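Local coordinates for uncharacterized protein (Bacillus thuringiensis serovar kurstaki, PDB 4XE8) that binds ADP between its two domains and probably assembles into nucleotide-dependent actin-like filaments that segregate plasmid DNA, as other ParM proteins do, at residues A[204-209]-A[400-405]; A[232-237]-A[368-373]; A[240-245]-A[260-265]. The protein carries 2 engineered substitutions. One frame throughout, in Å; residues are numbered along the deposited sequence.

Contact 1 (A[204-209]-A[400-405])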
loop_
_atom_site.group_PDB
_atom_site.type_symbol
_atom_site.label_atom_id
_atom_site.label_comp_id
_atom_site.label_asym_id
_atom_site.label_seq_id
_atom_site.Cartn_x
_atom_site.Cartn_y
_atom_site.Cartn_z
ATOM N N SER A 204 -12.567 -3.220 -12.133
ATOM C CA SER A 204 -11.287 -2.514 -12.067
ATOM C C SER A 204 -10.559 -2.752 -10.746
ATOM O O SER A 204 -9.347 -2.965 -10.730
ATOM C CB SER A 204 -11.492 -1.013 -12.279
ATOM O OG SER A 204 -11.746 -0.717 -13.642
ATOM N N SER A 205 -11.304 -2.725 -9.645
ATOM C CA SER A 205 -10.717 -2.893 -8.317
ATOM C C SER A 205 -10.185 -4.306 -8.096
ATOM O O SER A 205 -9.326 -4.525 -7.244
ATOM C CB SER A 205 -11.748 -2.561 -7.233
ATOM O OG SER A 205 -12.271 -1.256 -7.404
ATOM N N VAL A 206 -10.692 -5.259 -8.874
ATOM C CA VAL A 206 -10.419 -6.671 -8.629
ATOM C C VAL A 206 -9.507 -7.307 -9.687
ATOM O O VAL A 206 -9.165 -8.485 -9.590
ATOM C CB VAL A 206 -11.742 -7.469 -8.550
ATOM C CG1 VAL A 206 -12.244 -7.840 -9.940
ATOM C CG2 VAL A 206 -11.573 -8.702 -7.689
ATOM N N LEU A 207 -9.096 -6.518 -10.676
ATOM C CA LEU A 207 -8.345 -7.032 -11.826
ATOM C C LEU A 207 -7.091 -7.835 -11.471
ATOM O O LEU A 207 -6.679 -8.710 -12.234
ATOM C CB LEU A 207 -7.950 -5.880 -12.749
ATOM C CG LEU A 207 -9.054 -5.331 -13.653
ATOM C CD1 LEU A 207 -8.539 -4.150 -14.454
ATOM C CD2 LEU A 207 -9.592 -6.417 -14.575
ATOM N N ALA A 208 -6.491 -7.548 -10.320
ATOM C CA ALA A 208 -5.251 -8.215 -9.932
ATOM C C ALA A 208 -5.479 -9.648 -9.452
ATOM O O ALA A 208 -4.522 -10.382 -9.207
ATOM C CB ALA A 208 -4.533 -7.411 -8.856
ATOM N N ILE A 209 -6.740 -10.047 -9.317
ATOM C CA ILE A 209 -7.057 -11.399 -8.866
ATOM C C ILE A 209 -6.947 -12.397 -10.014
ATOM O O ILE A 209 -6.825 -13.602 -9.789
ATOM C CB ILE A 209 -8.475 -11.485 -8.246
ATOM C CG1 ILE A 209 -8.571 -12.671 -7.281
ATOM C CG2 ILE A 209 -9.546 -11.589 -9.324
ATOM C CD1 ILE A 209 -7.633 -12.568 -6.098
ATOM N N ALA A 400 -0.282 -7.612 -0.778
ATOM C CA ALA A 400 -0.246 -6.294 -0.153
ATOM C C ALA A 400 -0.503 -5.183 -1.167
ATOM O O ALA A 400 -1.111 -4.162 -0.844
ATOM C CB ALA A 400 1.090 -6.073 0.542
ATOM N N TYR A 401 -0.046 -5.389 -2.396
ATOM C CA TYR A 401 -0.208 -4.386 -3.437
ATOM C C TYR A 401 -1.313 -4.745 -4.421
ATOM O O TYR A 401 -1.304 -4.285 -5.559
ATOM C CB TYR A 401 1.110 -4.185 -4.186
ATOM C CG TYR A 401 2.139 -3.437 -3.377
ATOM C CD1 TYR A 401 2.151 -2.048 -3.353
ATOM C CD2 TYR A 401 3.088 -4.115 -2.625
ATOM C CE1 TYR A 401 3.082 -1.354 -2.609
ATOM C CE2 TYR A 401 4.026 -3.429 -1.875
ATOM C CZ TYR A 401 4.018 -2.049 -1.872
ATOM O OH TYR A 401 4.946 -1.356 -1.131
ATOM N N PHE A 402 -2.267 -5.555 -3.972
ATOM C CA PHE A 402 -3.352 -6.024 -4.832
ATOM C C PHE A 402 -4.112 -4.875 -5.485
ATOM O O PHE A 402 -4.317 -4.865 -6.699
ATOM C CB PHE A 402 -4.324 -6.892 -4.029
ATOM C CG PHE A 402 -5.494 -7.396 -4.828
ATOM C CD1 PHE A 402 -5.406 -8.586 -5.529
ATOM C CD2 PHE A 402 -6.686 -6.686 -4.868
ATOM C CE1 PHE A 402 -6.478 -9.059 -6.257
ATOM C CE2 PHE A 402 -7.762 -7.153 -5.600
ATOM C CZ PHE A 402 -7.657 -8.339 -6.296
ATOM N N THR A 403 -4.525 -3.911 -4.671
ATOM C CA THR A 403 -5.359 -2.814 -5.140
ATOM C C THR A 403 -4.625 -1.912 -6.132
ATOM O O THR A 403 -5.164 -1.572 -7.185
ATOM C CB THR A 403 -5.870 -1.973 -3.960
ATOM O OG1 THR A 403 -6.760 -2.767 -3.165
ATOM C CG2 THR A 403 -6.615 -0.746 -4.458
ATOM N N SER A 404 -3.394 -1.531 -5.800
ATOM C CA SER A 404 -2.609 -0.685 -6.690
ATOM C C SER A 404 -2.261 -1.434 -7.975
ATOM O O SER A 404 -2.196 -0.837 -9.050
ATOM C CB SER A 404 -1.335 -0.195 -5.997
ATOM O OG SER A 404 -0.457 -1.270 -5.720
ATOM N N ARG A 405 -2.046 -2.742 -7.862
ATOM C CA ARG A 405 -1.810 -3.573 -9.039
ATOM C C ARG A 405 -3.061 -3.637 -9.911
ATOM O O ARG A 405 -2.969 -3.625 -11.138
ATOM C CB ARG A 405 -1.369 -4.982 -8.633
ATOM C CG ARG A 405 0.093 -5.068 -8.215
ATOM C CD ARG A 405 0.390 -6.360 -7.469
ATOM N NE ARG A 405 0.176 -7.537 -8.305
ATOM C CZ ARG A 405 1.070 -8.013 -9.165
ATOM N NH1 ARG A 405 2.243 -7.410 -9.305
ATOM N NH2 ARG A 405 0.790 -9.089 -9.886
HETATM O O HOH W 1 -9.296 -3.552 -4.439
HETATM O O HOH W 2 -1.747 -10.055 -9.960
#

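Contact 2 (A[232-237]-A[368-373]). With ADP (adenosine-5'-diphosphate), chain C.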
loop_
_atom_site.group_PDB
_atom_site.type_symbol
_atom_site.label_atom_id
_atom_site.label_comp_id
_atom_site.label_asym_id
_atom_site.label_seq_id
_atom_site.Cartn_x
_atom_site.Cartn_y
_atom_site.Cartn_z
ATOM N N TYR A 232 -19.589 -10.417 -5.741
ATOM C CA TYR A 232 -18.391 -10.738 -4.979
ATOM C C TYR A 232 -18.025 -9.618 -4.019
ATOM O O TYR A 232 -18.373 -8.457 -4.236
ATOM C CB TYR A 232 -17.215 -11.024 -5.919
ATOM C CG TYR A 232 -16.834 -9.856 -6.803
ATOM C CD1 TYR A 232 -17.431 -9.677 -8.046
ATOM C CD2 TYR A 232 -15.878 -8.932 -6.396
ATOM C CE1 TYR A 232 -17.087 -8.611 -8.858
ATOM C CE2 TYR A 232 -15.529 -7.862 -7.201
ATOM C CZ TYR A 232 -16.136 -7.708 -8.432
ATOM O OH TYR A 232 -15.793 -6.645 -9.236
ATOM N N ALA A 233 -17.319 -9.978 -2.955
ATOM C CA ALA A 233 -16.814 -8.994 -2.015
ATOM C C ALA A 233 -15.295 -8.931 -2.091
ATOM O O ALA A 233 -14.628 -9.964 -2.158
ATOM C CB ALA A 233 -17.266 -9.323 -0.604
ATOM N N ILE A 234 -14.755 -7.717 -2.105
ATOM C CA ILE A 234 -13.317 -7.527 -1.989
ATOM C C ILE A 234 -12.992 -7.025 -0.594
ATOM O O ILE A 234 -13.425 -5.942 -0.199
ATOM C CB ILE A 234 -12.765 -6.527 -3.022
ATOM C CG1 ILE A 234 -13.270 -6.854 -4.425
ATOM C CG2 ILE A 234 -11.241 -6.519 -2.991
ATOM C CD1 ILE A 234 -12.728 -5.920 -5.483
ATOM N N ASN A 235 -12.236 -7.818 0.155
ATOM C CA ASN A 235 -11.839 -7.434 1.500
ATOM C C ASN A 235 -10.359 -7.088 1.558
ATOM O O ASN A 235 -9.504 -7.973 1.563
ATOM C CB ASN A 235 -12.164 -8.551 2.489
ATOM C CG ASN A 235 -13.629 -8.937 2.467
ATOM O OD1 ASN A 235 -14.480 -8.233 3.014
ATOM N ND2 ASN A 235 -13.933 -10.069 1.843
ATOM N N ASP A 236 -10.065 -5.793 1.590
ATOM C CA ASP A 236 -8.689 -5.311 1.612
ATOM C C ASP A 236 -8.223 -5.135 3.054
ATOM O O ASP A 236 -8.545 -4.138 3.699
ATOM C CB ASP A 236 -8.573 -3.992 0.844
ATOM C CG ASP A 236 -7.157 -3.706 0.376
ATOM O OD1 ASP A 236 -6.212 -4.334 0.896
ATOM O OD2 ASP A 236 -6.992 -2.848 -0.516
ATOM N N LEU A 237 -7.475 -6.110 3.558
ATOM C CA LEU A 237 -7.032 -6.084 4.949
ATOM C C LEU A 237 -5.759 -5.256 5.094
ATOM O O LEU A 237 -4.685 -5.672 4.656
ATOM C CB LEU A 237 -6.808 -7.506 5.470
ATOM C CG LEU A 237 -7.881 -8.553 5.152
ATOM C CD1 LEU A 237 -7.594 -9.843 5.906
ATOM C CD2 LEU A 237 -9.278 -8.041 5.474
ATOM N N ILE A 368 -13.372 -12.362 -1.813
ATOM C CA ILE A 368 -11.963 -12.197 -2.130
ATOM C C ILE A 368 -11.261 -11.424 -1.024
ATOM O O ILE A 368 -11.712 -10.352 -0.621
ATOM C CB ILE A 368 -11.783 -11.483 -3.476
ATOM C CG1 ILE A 368 -12.574 -12.223 -4.557
ATOM C CG2 ILE A 368 -10.313 -11.398 -3.845
ATOM C CD1 ILE A 368 -12.597 -11.528 -5.885
ATOM N N VAL A 369 -10.162 -11.982 -0.528
ATOM C CA VAL A 369 -9.441 -11.398 0.595
ATOM C C VAL A 369 -8.026 -11.003 0.181
ATOM O O VAL A 369 -7.230 -11.846 -0.233
ATOM C CB VAL A 369 -9.377 -12.372 1.787
ATOM C CG1 VAL A 369 -8.794 -11.681 3.008
ATOM C CG2 VAL A 369 -10.763 -12.919 2.096
ATOM N N VAL A 370 -7.724 -9.712 0.285
ATOM C CA VAL A 370 -6.439 -9.188 -0.161
ATOM C C VAL A 370 -5.818 -8.268 0.885
ATOM O O VAL A 370 -6.349 -8.119 1.988
ATOM C CB VAL A 370 -6.580 -8.420 -1.491
ATOM C CG1 VAL A 370 -7.148 -9.331 -2.572
ATOM C CG2 VAL A 370 -7.463 -7.198 -1.305
ATOM N N GLY A 371 -4.693 -7.652 0.535
ATOM C CA GLY A 371 -4.009 -6.744 1.436
ATOM C C GLY A 371 -2.884 -7.427 2.190
ATOM O O GLY A 371 -2.735 -8.648 2.131
ATOM N N GLY A 372 -2.089 -6.638 2.904
ATOM C CA GLY A 372 -0.973 -7.172 3.661
ATOM C C GLY A 372 -1.412 -8.034 4.828
ATOM O O GLY A 372 -0.647 -8.869 5.313
ATOM N N GLY A 373 -2.645 -7.828 5.285
ATOM C CA GLY A 373 -3.198 -8.600 6.384
ATOM C C GLY A 373 -3.277 -10.082 6.072
ATOM O O GLY A 373 -3.191 -10.921 6.970
HETATM P PB ADP C . -2.248 -0.317 3.925
HETATM O O1B ADP C . -1.099 0.656 3.829
HETATM O O2B ADP C . -3.354 0.107 4.870
HETATM O O3B ADP C . -2.753 -0.829 2.598
HETATM P PA ADP C . -1.130 -2.918 3.827
HETATM O O1A ADP C . -0.067 -2.580 2.809
HETATM O O2A ADP C . -2.368 -3.658 3.375
HETATM O O3A ADP C . -1.598 -1.605 4.638
HETATM O "O5'" ADP C . -0.429 -3.766 5.002
HETATM C "C5'" ADP C . -1.207 -4.464 5.970
HETATM C "C4'" ADP C . -0.260 -5.083 6.988
HETATM O "O4'" ADP C . 0.338 -6.262 6.445
HETATM C "C3'" ADP C . 0.873 -4.134 7.343
HETATM O "O3'" ADP C . 0.981 -4.072 8.767
HETATM C "C2'" ADP C . 2.126 -4.772 6.778
HETATM O "O2'" ADP C . 3.243 -4.577 7.648
HETATM C "C1'" ADP C . 1.745 -6.239 6.676
HETATM N N9 ADP C . 2.471 -6.939 5.589
HETATM C C8 ADP C . 2.637 -6.526 4.318
HETATM N N7 ADP C . 3.362 -7.429 3.603
HETATM C C5 ADP C . 3.672 -8.445 4.433
HETATM C C6 ADP C . 4.414 -9.723 4.338
HETATM N N6 ADP C . 4.995 -10.120 3.180
HETATM N N1 ADP C . 4.493 -10.487 5.450
HETATM C C2 ADP C . 3.927 -10.117 6.612
HETATM N N3 ADP C . 3.242 -8.973 6.773
HETATM C C4 ADP C . 3.085 -8.113 5.739
#

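Contact 3 (A[240-245]-A[260-265]). With ADP (adenosine-5'-diphosphate), chain C.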
loop_
_atom_site.group_PDB
_atom_site.type_symbol
_atom_site.label_atom_id
_atom_site.label_comp_id
_atom_site.label_asym_id
_atom_site.label_seq_id
_atom_site.Cartn_x
_atom_site.Cartn_y
_atom_site.Cartn_z
ATOM N N GLY A 240 -4.132 -0.061 9.283
ATOM C CA GLY A 240 -4.992 0.592 10.250
ATOM C C GLY A 240 -6.463 0.449 9.912
ATOM O O GLY A 240 -7.329 0.872 10.679
ATOM N N THR A 241 -6.748 -0.146 8.758
ATOM C CA THR A 241 -8.121 -0.279 8.281
ATOM C C THR A 241 -8.399 -1.628 7.630
ATOM O O THR A 241 -7.482 -2.401 7.345
ATOM C CB THR A 241 -8.473 0.818 7.251
ATOM O OG1 THR A 241 -7.572 0.733 6.139
ATOM C CG2 THR A 241 -8.388 2.209 7.870
ATOM N N SER A 242 -9.679 -1.899 7.398
ATOM C CA SER A 242 -10.109 -3.028 6.582
ATOM C C SER A 242 -11.243 -2.582 5.667
ATOM O O SER A 242 -12.302 -2.164 6.136
ATOM C CB SER A 242 -10.556 -4.205 7.453
ATOM O OG SER A 242 -9.444 -4.892 7.999
ATOM N N ASP A 243 -11.016 -2.660 4.360
ATOM C CA ASP A 243 -12.022 -2.244 3.393
ATOM C C ASP A 243 -12.886 -3.424 2.958
ATOM O O ASP A 243 -12.421 -4.316 2.251
ATOM C CB ASP A 243 -11.360 -1.599 2.174
ATOM C CG ASP A 243 -12.363 -0.924 1.255
ATOM O OD1 ASP A 243 -13.014 -1.630 0.454
ATOM O OD2 ASP A 243 -12.499 0.314 1.332
ATOM N N ASN A 244 -14.142 -3.425 3.391
ATOM C CA ASN A 244 -15.089 -4.456 2.986
ATOM C C ASN A 244 -16.028 -3.940 1.903
ATOM O O ASN A 244 -17.096 -3.405 2.200
ATOM C CB ASN A 244 -15.900 -4.952 4.184
ATOM C CG ASN A 244 -15.028 -5.308 5.374
ATOM O OD1 ASN A 244 -15.084 -4.654 6.417
ATOM N ND2 ASN A 244 -14.219 -6.352 5.227
ATOM N N ALA A 245 -15.623 -4.094 0.646
ATOM C CA ALA A 245 -16.434 -3.634 -0.476
ATOM C C ALA A 245 -17.236 -4.786 -1.070
ATOM O O ALA A 245 -16.795 -5.935 -1.053
ATOM C CB ALA A 245 -15.558 -2.988 -1.539
ATOM N N THR A 260 -13.778 -0.436 8.184
ATOM C CA THR A 260 -13.553 -0.476 9.625
ATOM C C THR A 260 -12.098 -0.196 9.973
ATOM O O THR A 260 -11.232 -0.189 9.100
ATOM C CB THR A 260 -13.951 -1.839 10.221
ATOM O OG1 THR A 260 -12.928 -2.802 9.939
ATOM C CG2 THR A 260 -15.278 -2.314 9.645
ATOM N N ASP A 261 -11.836 0.029 11.255
ATOM C CA ASP A 261 -10.482 0.293 11.725
ATOM C C ASP A 261 -9.776 -1.000 12.117
ATOM O O ASP A 261 -8.712 -0.973 12.734
ATOM C CB ASP A 261 -10.505 1.262 12.908
ATOM C CG ASP A 261 -11.373 0.768 14.048
ATOM O OD1 ASP A 261 -10.851 0.053 14.929
ATOM O OD2 ASP A 261 -12.579 1.095 14.063
ATOM N N LEU A 262 -10.377 -2.130 11.761
ATOM C CA LEU A 262 -9.788 -3.435 12.040
ATOM C C LEU A 262 -8.534 -3.644 11.194
ATOM O O LEU A 262 -8.585 -4.238 10.117
ATOM C CB LEU A 262 -10.803 -4.551 11.781
ATOM C CG LEU A 262 -10.358 -5.982 12.100
ATOM C CD1 LEU A 262 -9.922 -6.098 13.551
ATOM C CD2 LEU A 262 -11.467 -6.975 11.788
ATOM N N GLY A 263 -7.408 -3.140 11.687
ATOM C CA GLY A 263 -6.148 -3.265 10.980
ATOM C C GLY A 263 -5.219 -4.242 11.669
ATOM O O GLY A 263 -5.616 -4.937 12.603
ATOM N N THR A 264 -3.975 -4.293 11.206
ATOM C CA THR A 264 -2.976 -5.177 11.789
ATOM C C THR A 264 -2.191 -4.479 12.889
ATOM O O THR A 264 -1.653 -5.129 13.786
ATOM C CB THR A 264 -1.983 -5.682 10.729
ATOM O OG1 THR A 264 -1.347 -4.560 10.105
ATOM C CG2 THR A 264 -2.699 -6.498 9.670
ATOM N N ASN A 265 -2.130 -3.153 12.807
ATOM C CA ASN A 265 -1.270 -2.352 13.674
ATOM C C ASN A 265 -1.494 -2.591 15.162
ATOM O O ASN A 265 -0.537 -2.674 15.931
ATOM C CB ASN A 265 -1.454 -0.865 13.365
ATOM C CG ASN A 265 -0.749 -0.445 12.088
ATOM O OD1 ASN A 265 0.062 -1.191 11.538
ATOM N ND2 ASN A 265 -1.053 0.757 11.613
HETATM P PB ADP C . -2.248 -0.317 3.925
HETATM O O1B ADP C . -1.099 0.656 3.829
HETATM O O2B ADP C . -3.354 0.107 4.870
HETATM O O3B ADP C . -2.753 -0.829 2.598
HETATM P PA ADP C . -1.130 -2.918 3.827
HETATM O O1A ADP C . -0.067 -2.580 2.809
HETATM O O2A ADP C . -2.368 -3.658 3.375
HETATM O O3A ADP C . -1.598 -1.605 4.638
HETATM O "O5'" ADP C . -0.429 -3.766 5.002
HETATM C "C5'" ADP C . -1.207 -4.464 5.970
HETATM C "C4'" ADP C . -0.260 -5.083 6.988
HETATM O "O4'" ADP C . 0.338 -6.262 6.445
HETATM C "C3'" ADP C . 0.873 -4.134 7.343
HETATM O "O3'" ADP C . 0.981 -4.072 8.767
HETATM C "C2'" ADP C . 2.126 -4.772 6.778
HETATM O "O2'" ADP C . 3.243 -4.577 7.648
HETATM C "C1'" ADP C . 1.745 -6.239 6.676
HETATM N N9 ADP C . 2.471 -6.939 5.589
HETATM C C8 ADP C . 2.637 -6.526 4.318
HETATM N N7 ADP C . 3.362 -7.429 3.603
HETATM C C5 ADP C . 3.672 -8.445 4.433
HETATM C C6 ADP C . 4.414 -9.723 4.338
HETATM N N6 ADP C . 4.995 -10.120 3.180
HETATM N N1 ADP C . 4.493 -10.487 5.450
HETATM C C2 ADP C . 3.927 -10.117 6.612
HETATM N N3 ADP C . 3.242 -8.973 6.773
HETATM C C4 ADP C . 3.085 -8.113 5.739
HETATM O O HOH W 3 -13.612 -4.918 8.552
#

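Contact 1 (A[204-209]-A[400-405])
Ala208 and Arg405 bring the two backbones nearest each other, their CA atoms 5.8 Å apart, at the end of an irregular turn that lies against the first turn of a helix. Tyr401 takes the N-cap position of that helix, and Arg405 N bonds back to Tyr401 O. In the facing segment, 204-209, Ile209 N turns back onto Val206 O, which folds the segment into a turn whose backbone meets the end of one aromatic side chain. That side chain is Phe402. Its CG stands anti to the backbone N (chi1 179°), a torsion that extends the ring away from the helix and against that turn. Ala208 CB makes a CH-pi contact over one face, 3.9 Å from the ring centroid and 25° off the normal, displaced toward the rim. The same methyl touches Arg405 CB, so it is wedged between the ring and the helix. Ile209 CB meets the ring edge in the ring plane, and Ile209 CD1 reaches Phe402 CE1 at 3.7 Å. Val206 runs alongside, with CG2 4.2 Å from Phe402 CZ. Polar atoms are bridged around this apolar plug: one water donates to both Ser205 O (3.0 Å) and Thr403 OG1 (2.9 Å). A second water accepts from Arg405 NH2 at 2.7 Å and lies near Ala208 O. The guanidinium itself is engaged mainly by salt bridges to Glu398 and Asp212. Ser406 OG adds hydrogen-bonding contacts to Ser205 O, Ala208 N and Phe402 O, tying turn and helix together beside the ring. The arrangement lies at the boundary between the two domains of the actin-like fold: Phe402 rests on Val370, and Val206 on Ile234 and Ile368, of the sheet holding strands 231-237 and 366-370, while Tyr401 and Arg405 touch strand 33-45 of the other sheet.

Contact 2 (A[232-237]-A[368-373])
Leu237 and Val369 meet on one face of a pair of parallel strands, Leu237 CD1 lying 3.6 Å from Val369 CG1 as the two side chains cross. On the other face Ile234 CG2 touches Val370 CG2 at 4.2 Å, and Ile368 CD1 approaches Tyr232 CD2 obliquely at a similar distance. The strands run only 17° from parallel, and their backbones are stitched by a regular ladder. Ile368 N gives to Ala233 O, Asn235 N takes up Ile368 O at 2.7 Å, Val370 N gives to Asn235 O, and Leu237 N closes on Val370 O at 2.8 Å. Asn235 ND2 adds a weak bond to Ile368 O, which the backbone N of the same residue already holds; its OD1 is bound instead by Asn244. Toward the nucleotide the ladder gives way to glycines. Gly371 adopts phi 97°, a conformation suited to glycine, and its CA fits 3.3 Å from Asp236 OD1. The other carboxylate oxygen, Asp236 OD2, is hydrogen-bonded to Thr403 OG1, and this side chain lies about 4 Å from a bound magnesium ion. Leu237 O receives Gly373 N at 3.0 Å, with the donor above the carbonyl plane, so the start of helix 372-376 is fastened to the strand end. Next to it, Gly372 N points at the alpha-phosphate, bonding ADP O2A at 3.0 Å and nearly straight (166°), and the absence of a side chain on Gly372 lets ADP O4' come close. In the fold, strand 231-237 is sandwiched between 242-248 and 366-370, with 390-391 beyond; helix 337-362 covers the Leu237 and Asn235 face, and Val206 and Ile209 cover that of Ile234 and Ile368.

Contact 3 (A[240-245]-A[260-265])
Ser242 and Thr260 form the open end of a beta hairpin made by strands 242-248 and 251-260, beside the nucleotide site of this actin-like protein. The backbone bonds come first. The two residues are an antiparallel hydrogen-bonded pair: Ser242 N gives to Thr260 O at 2.9 Å, and Thr260 N returns a straighter bond (171°) to Ser242 O. Beyond the pair the regular bonding stops but the backbones draw closer, in CA-H...O contacts, with Thr241 CA 3.2 Å from Thr260 O and Asp261 CA beside Gly240 O. Glycines permit the closest approach, Gly263 CA packing against the Gly240 backbone.

Turn-forming interactions reshape the second segment. Thr260 OG1, held between its own backbone N and carbonyl carbon (chi1 78°), accepts from Leu262 N at 3.2 Å in an ST turn; Leu262 is then the centre of an inverse gamma turn, its closing Gly263 N to Asp261 O bond weak. This double bend brings Leu262 O round to the hydroxyl of Ser242, although their modelled separation is too short to be taken literally. Ser242 OG is also hydrogen-bonded to Gln351 of helix 337-362.

Side-chain bridging is solvent-mediated: one water donates to Asn244 OD1 and lies 2.6 Å from Thr260 OG1, linking the side chains of the two neighbouring strands, while Asn244 ND2 holds Asn235. The ligand contact lies at the far end of the loop, where Thr264 OG1 sits 2.7 Å from ADP O3', a hydrogen bond in which either hydroxyl may donate.

Overall arrangement
Contacts 1 and 2 are buried, whereas contact 3 lies partly at the surface, and their chemistry follows. Contact 1 is held by packing around an aromatic ring and by waters, with no direct polar bond between segments; contact 2 combines a parallel backbone ladder with apolar faces; contact 3 relies on hairpin bonds, turns and hydroxyls. Contacts 2 and 3 share one sheet, Asp236 N bonding Asp243 O, and both touch ADP, contact 2 at the alpha-phosphate and ribose, contact 3 at the ribose hydroxyl. Contact 1 backs onto contact 2, Val206 CG2 packing on Ile368 CD1 and Thr403 OG1 hydrogen-bonded to Asp236 OD2, but misses contact 3. Along the chain the three nest, contact 3 innermost.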